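Side-chain contacts in putative glutathione S-transferase (Corynebacterium glutamicum, PDB 3M1G), which probably acts as a glutathione transferase of the ECM4-like subfamily: residues A[37-40]-A[41-45]; A[83-86]-A[87-90]; A[337-340]-A[341-344]. All coordinates share one frame; numbering follows the deposited sequence.

In the fold
All three contacts lie in loops, but at different depths. Interactions 1 and 3 are surface turns of the same type, each closed by a single backbone hydrogen bond. Interaction 2 is partly buried and joins helix 71-83 to strand 90-93; there one carbonyl oxygen takes two donors, with a buried leucine and isoleucine. Side-chain packing is slight in 37-45 and more extensive in 337-344, where a phenylalanine meets two aliphatic residues. The loop between strands 53-56 and 62-66 bonds to interaction 1 through Glu58 and Arg61 and to interaction 2 through Gly60. Arg170 links interactions 2 and 3, bonding to Leu83 and Thr343. Interactions 2 and 3 have centres about 18 Å apart.

Interaction 1. Residues A[37-40]-A[41-45]; sequences ADVP and AGSEP
Pro40 and Ser43 meet at the flat Pro40-Ala41 peptide, whose carbonyl oxygen is approached by both the backbone and the side chain of the serine. Ser43 N comes in 20° from the plane of that carbonyl and donates to Pro40 O at 3.1 Å, with an N-H...O angle of 154°. Close beside it, Ser43 CB is brought equally near to Pro40 O, at 3.1 Å. The second flat group is the Glu44 carbonyl. Ser43 OG lies in its plane and donates to Glu44 O on a lone pair at 2.6 Å, a short bond that fixes the rotation of the hydroxyl. To reach it, OG swings opposite the serine's own backbone nitrogen (chi1 177°), beside the carbonyl carbon and thus toward the next residue. In this position it also rests against the Val39 branch CG1, 3.7 Å from OG, while the same methyl lies 3.8 Å from Ser43 CB. Val39 is buried and turns its side chain onto His54 and Pro56 of strand 53-56. Beyond the turn itself, Gly42 N bonds to Glu58 and Ser43 O to Arg61. The bond from Ser43 N to Pro40 O closes a type II beta turn, with Ala41 and the positive-phi Gly42 at its corners, within the connection between strands 34-36 and 46-47, which flank 53-56 in the small mixed sheet.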
loop_
_atom_site.group_PDB
_atom_site.type_symbol
_atom_site.label_atom_id
_atom_site.label_comp_id
_atom_site.label_asym_id
_atom_site.label_seq_id
_atom_site.Cartn_x
_atom_site.Cartn_y
_atom_site.Cartn_z
ATOM N N ALA A 37 -21.351 26.952 -29.032
ATOM C CA ALA A 37 -21.483 27.015 -30.483
ATOM C C ALA A 37 -22.456 28.095 -30.944
ATOM O O ALA A 37 -22.263 28.636 -32.034
ATOM C CB ALA A 37 -21.917 25.640 -31.049
ATOM N N ASP A 38 -23.459 28.461 -30.147
ATOM C CA ASP A 38 -24.463 29.431 -30.645
ATOM C C ASP A 38 -24.164 30.895 -30.284
ATOM O O ASP A 38 -25.032 31.760 -30.377
ATOM C CB ASP A 38 -25.890 29.037 -30.240
ATOM C CG ASP A 38 -26.083 28.954 -28.743
ATOM O OD1 ASP A 38 -25.125 29.193 -28.005
ATOM O OD2 ASP A 38 -27.199 28.632 -28.290
ATOM N N VAL A 39 -22.934 31.180 -29.878
ATOM C CA VAL A 39 -22.473 32.546 -29.802
ATOM C C VAL A 39 -21.354 32.640 -30.853
ATOM O O VAL A 39 -20.457 31.792 -30.913
ATOM C CB VAL A 39 -21.983 32.940 -28.398
ATOM C CG1 VAL A 39 -21.346 34.312 -28.426
ATOM C CG2 VAL A 39 -23.102 32.855 -27.383
ATOM N N PRO A 40 -21.413 33.664 -31.697
ATOM C CA PRO A 40 -20.510 33.658 -32.840
ATOM C C PRO A 40 -19.109 34.197 -32.568
ATOM O O PRO A 40 -18.888 35.006 -31.676
ATOM C CB PRO A 40 -21.236 34.513 -33.866
ATOM C CG PRO A 40 -22.159 35.387 -33.075
ATOM C CD PRO A 40 -22.553 34.571 -31.877
ATOM N N ALA A 41 -18.186 33.796 -33.414
ATOM C CA ALA A 41 -16.768 34.056 -33.220
ATOM C C ALA A 41 -16.507 35.553 -33.213
ATOM O O ALA A 41 -17.063 36.287 -34.029
ATOM C CB ALA A 41 -15.970 33.361 -34.326
ATOM N N GLY A 42 -15.669 35.983 -32.278
ATOM C CA GLY A 42 -15.317 37.362 -32.125
ATOM C C GLY A 42 -16.201 38.106 -31.134
ATOM O O GLY A 42 -15.867 39.201 -30.752
ATOM N N SER A 43 -17.354 37.532 -30.768
ATOM C CA SER A 43 -18.318 38.196 -29.895
ATOM C C SER A 43 -17.745 38.397 -28.494
ATOM O O SER A 43 -16.987 37.583 -27.988
ATOM C CB SER A 43 -19.582 37.339 -29.771
ATOM O OG SER A 43 -20.531 37.905 -28.880
ATOM N N GLU A 44 -18.176 39.468 -27.860
ATOM C CA GLU A 44 -18.088 39.627 -26.414
ATOM C C GLU A 44 -18.919 38.518 -25.737
ATOM O O GLU A 44 -19.803 37.927 -26.351
ATOM C CB GLU A 44 -18.659 41.031 -26.002
ATOM C CG GLU A 44 -20.224 41.066 -26.139
ATOM C CD GLU A 44 -20.906 42.437 -25.986
ATOM O OE1 GLU A 44 -20.413 43.309 -25.241
ATOM O OE2 GLU A 44 -21.995 42.602 -26.584
ATOM N N PRO A 45 -18.643 38.231 -24.462
ATOM C CA PRO A 45 -19.508 37.263 -23.753
ATOM C C PRO A 45 -20.950 37.784 -23.661
ATOM O O PRO A 45 -21.147 38.963 -23.505
ATOM C CB PRO A 45 -18.858 37.108 -22.389
ATOM C CG PRO A 45 -17.476 37.786 -22.512
ATOM C CD PRO A 45 -17.634 38.829 -23.575
#

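Interaction 2. Residues A[83-86]-A[87-90]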
loop_
_atom_site.group_PDB
_atom_site.type_symbol
_atom_site.label_atom_id
_atom_site.label_comp_id
_atom_site.label_asym_id
_atom_site.label_seq_id
_atom_site.Cartn_x
_atom_site.Cartn_y
_atom_site.Cartn_z
ATOM N N LEU A 83 -10.193 14.394 -28.617
ATOM C CA LEU A 83 -11.007 15.086 -29.612
ATOM C C LEU A 83 -10.223 15.842 -30.670
ATOM O O LEU A 83 -10.812 16.263 -31.662
ATOM C CB LEU A 83 -11.988 16.043 -28.930
ATOM C CG LEU A 83 -12.974 15.305 -27.997
ATOM C CD1 LEU A 83 -13.855 16.362 -27.285
ATOM C CD2 LEU A 83 -13.836 14.288 -28.757
ATOM N N GLY A 84 -8.928 16.051 -30.451
ATOM C CA GLY A 84 -8.099 16.792 -31.400
ATOM C C GLY A 84 -8.313 18.287 -31.309
ATOM O O GLY A 84 -8.374 18.973 -32.336
ATOM N N LEU A 85 -8.446 18.787 -30.081
ATOM C CA LEU A 85 -8.574 20.200 -29.827
ATOM C C LEU A 85 -7.241 20.841 -29.466
ATOM O O LEU A 85 -7.206 22.031 -29.141
ATOM C CB LEU A 85 -9.627 20.485 -28.749
ATOM C CG LEU A 85 -11.054 20.083 -29.097
ATOM C CD1 LEU A 85 -11.992 20.270 -27.911
ATOM C CD2 LEU A 85 -11.565 20.905 -30.356
ATOM N N GLU A 86 -6.137 20.096 -29.601
ATOM C CA GLU A 86 -4.827 20.599 -29.196
ATOM C C GLU A 86 -4.334 21.766 -30.064
ATOM O O GLU A 86 -3.573 22.617 -29.591
ATOM C CB GLU A 86 -3.768 19.472 -29.239
ATOM C CG GLU A 86 -4.007 18.366 -28.205
ATOM C CD GLU A 86 -3.289 17.048 -28.512
ATOM O OE1 GLU A 86 -3.152 16.708 -29.699
ATOM O OE2 GLU A 86 -2.851 16.354 -27.570
ATOM N N ASN A 87 -4.735 21.801 -31.332
ATOM C CA ASN A 87 -4.308 22.877 -32.189
ATOM C C ASN A 87 -5.263 24.095 -32.156
ATOM O O ASN A 87 -5.033 25.051 -32.875
ATOM C CB ASN A 87 -4.182 22.343 -33.619
ATOM C CG ASN A 87 -5.535 21.724 -34.149
ATOM O OD1 ASN A 87 -6.531 21.482 -33.388
ATOM N ND2 ASN A 87 -5.543 21.424 -35.440
ATOM N N VAL A 88 -6.345 24.070 -31.374
ATOM C CA VAL A 88 -7.251 25.208 -31.326
ATOM C C VAL A 88 -7.436 25.854 -29.949
ATOM O O VAL A 88 -7.841 27.026 -29.859
ATOM C CB VAL A 88 -8.637 24.875 -31.975
ATOM C CG1 VAL A 88 -8.455 24.422 -33.442
ATOM C CG2 VAL A 88 -9.373 23.875 -31.215
ATOM N N ILE A 89 -7.128 25.099 -28.899
ATOM C CA ILE A 89 -7.067 25.581 -27.525
ATOM C C ILE A 89 -5.668 25.253 -27.027
ATOM O O ILE A 89 -5.208 24.090 -27.096
ATOM C CB ILE A 89 -8.087 24.862 -26.626
ATOM C CG1 ILE A 89 -9.516 25.096 -27.120
ATOM C CG2 ILE A 89 -7.935 25.241 -25.130
ATOM C CD1 ILE A 89 -10.579 24.111 -26.459
ATOM N N SER A 90 -4.960 26.275 -26.552
ATOM C CA SER A 90 -3.579 26.100 -26.097
ATOM C C SER A 90 -3.569 25.499 -24.689
ATOM O O SER A 90 -4.619 25.378 -24.047
ATOM C CB SER A 90 -2.815 27.437 -26.129
ATOM O OG SER A 90 -3.403 28.379 -25.240
#
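Leu85 O accepts two backbone hydrogen bonds, from Val88 N and Ile89 N, both at 3.1 Å, and so holds together the turn that follows the Schellman motif at Gly84, where helix 71-83 ends. The turn belongs to a beta-alpha-beta crossover that runs from strand 62-66 through this helix to the parallel strand 90-93, part of the thioredoxin-like domain. The two donors use the oxygen differently: Ile89 N lies nearly in line with the C=O bond (169°), whereas Val88 N sits well above the carbonyl plane, 62° out of it. Glu86 forms a salt bridge through OE2 with Arg81, tying the turn back to the helix. Farther on, Ile89 O receives a hydrogen bond from Arg80. The packing is aliphatic. Val88 CG2, set between its own backbone nitrogen and carbonyl carbon, is directed back at residue 85, where it lies 3.5 Å from Leu85 O. Leu85 and Ile89 are buried, and both press on Phe161 of helix 154-163. Leucine and valine side chains meet obliquely through Leu85 CD2 and Val88 CG2, 3.8 Å apart, while the other leucine methyl, CD1, comes to 4.3 Å from Ile89 CD1.

Interaction 3. Residues A[337-340]-A[341-344]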
loop_
_atom_site.group_PDB
_atom_site.type_symbol
_atom_site.label_atom_id
_atom_site.label_comp_id
_atom_site.label_asym_id
_atom_site.label_seq_id
_atom_site.Cartn_x
_atom_site.Cartn_y
_atom_site.Cartn_z
ATOM N N PRO A 337 -11.969 0.261 -27.760
ATOM C CA PRO A 337 -11.941 1.607 -27.183
ATOM C C PRO A 337 -12.842 2.629 -27.900
ATOM O O PRO A 337 -13.548 3.419 -27.236
ATOM C CB PRO A 337 -10.459 1.996 -27.282
ATOM C CG PRO A 337 -9.709 0.688 -27.278
ATOM C CD PRO A 337 -10.624 -0.336 -27.878
ATOM N N PHE A 338 -12.818 2.602 -29.240
ATOM C CA PHE A 338 -13.603 3.502 -30.053
ATOM C C PHE A 338 -14.494 2.756 -31.072
ATOM O O PHE A 338 -14.217 1.622 -31.445
ATOM C CB PHE A 338 -12.666 4.454 -30.798
ATOM C CG PHE A 338 -11.654 5.094 -29.913
ATOM C CD1 PHE A 338 -12.060 5.975 -28.934
ATOM C CD2 PHE A 338 -10.300 4.807 -30.061
ATOM C CE1 PHE A 338 -11.149 6.567 -28.078
ATOM C CE2 PHE A 338 -9.341 5.403 -29.218
ATOM C CZ PHE A 338 -9.761 6.281 -28.224
ATOM N N ALA A 339 -15.578 3.386 -31.485
ATOM C CA ALA A 339 -16.456 2.794 -32.519
ATOM C C ALA A 339 -15.676 2.629 -33.835
ATOM O O ALA A 339 -14.605 3.228 -34.038
ATOM C CB ALA A 339 -17.708 3.666 -32.731
ATOM N N GLU A 340 -16.197 1.771 -34.702
ATOM C CA GLU A 340 -15.573 1.562 -36.000
ATOM C C GLU A 340 -15.555 2.869 -36.792
ATOM O O GLU A 340 -16.473 3.665 -36.725
ATOM C CB GLU A 340 -16.257 0.426 -36.769
ATOM C CG GLU A 340 -16.039 -0.910 -36.106
ATOM C CD GLU A 340 -16.291 -2.059 -37.026
ATOM O OE1 GLU A 340 -16.736 -1.819 -38.172
ATOM O OE2 GLU A 340 -16.023 -3.200 -36.596
ATOM N N GLY A 341 -14.447 3.089 -37.492
ATOM C CA GLY A 341 -14.226 4.296 -38.284
ATOM C C GLY A 341 -13.714 5.492 -37.496
ATOM O O GLY A 341 -13.419 6.534 -38.080
ATOM N N VAL A 342 -13.636 5.401 -36.168
ATOM C CA VAL A 342 -13.095 6.537 -35.404
ATOM C C VAL A 342 -11.585 6.672 -35.679
ATOM O O VAL A 342 -10.905 5.692 -35.746
ATOM C CB VAL A 342 -13.368 6.387 -33.887
ATOM C CG1 VAL A 342 -12.444 7.298 -33.037
ATOM C CG2 VAL A 342 -14.860 6.680 -33.588
ATOM N N THR A 343 -11.072 7.886 -35.845
ATOM C CA THR A 343 -9.633 8.079 -36.034
ATOM C C THR A 343 -8.934 8.291 -34.681
ATOM O O THR A 343 -9.543 8.740 -33.726
ATOM C CB THR A 343 -9.370 9.302 -36.895
ATOM O OG1 THR A 343 -10.061 10.405 -36.305
ATOM C CG2 THR A 343 -9.861 9.053 -38.437
ATOM N N LEU A 344 -7.656 7.946 -34.635
ATOM C CA LEU A 344 -6.823 8.072 -33.428
ATOM C C LEU A 344 -6.183 9.464 -33.374
ATOM O O LEU A 344 -6.025 10.100 -34.404
ATOM C CB LEU A 344 -5.745 6.988 -33.440
ATOM C CG LEU A 344 -6.248 5.525 -33.449
ATOM C CD1 LEU A 344 -5.101 4.488 -33.324
ATOM C CD2 LEU A 344 -7.234 5.300 -32.304
#
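Ala339 and Val342 are joined by the one hydrogen bond of this contact, from Val342 N to Ala339 O at 3.2 Å. It is fairly straight at the hydrogen, with an N-H...O angle of 160°, but the donor stands above the carbonyl plane, 39° out of it, and does not use a lone pair. The bond closes a type II beta turn in which Glu340 and Gly341 form the corners; the positive phi required at the second corner is met by glycine. The same carbonyl oxygen, Ala339 O, also has the Val342 branch CG2 beside it, at 3.5 Å.

Apolar contacts make up the rest, and Phe338 carries most of them. With CG set beside its own backbone nitrogen (chi1 -49°), its ring lies alongside Val342 and Leu344. Val342 crosses Phe338 at about a right angle: its CG1 branch reaches 3.6 Å from Phe338 CB and 3.9 Å from Phe338 CG, approaching the ring obliquely. The other branch, CG2, turns toward the start of the turn, lying 4.2 Å from Ala339 CB. Farther out along the ring, a single methyl of Leu344, CD2, touches Phe338 CE2 at 3.7 Å and Phe338 CD2 at 3.8 Å. On one face of the ring, offset toward its rim, Pro337 CB lies 3.9 Å above the plane.

The turn lies in the long loop after helix 295-305 and is secured at both ends to connections between other helices. Thr343 bonds to Arg170, Glu171 and Gly172, and Val342 touches Pro174, all between helices 154-163 and 182-197. Pro337 O accepts a backbone hydrogen bond from Ile241, just ahead of helix 243-253, and Phe338 meets Thr286 just beyond helix 274-284.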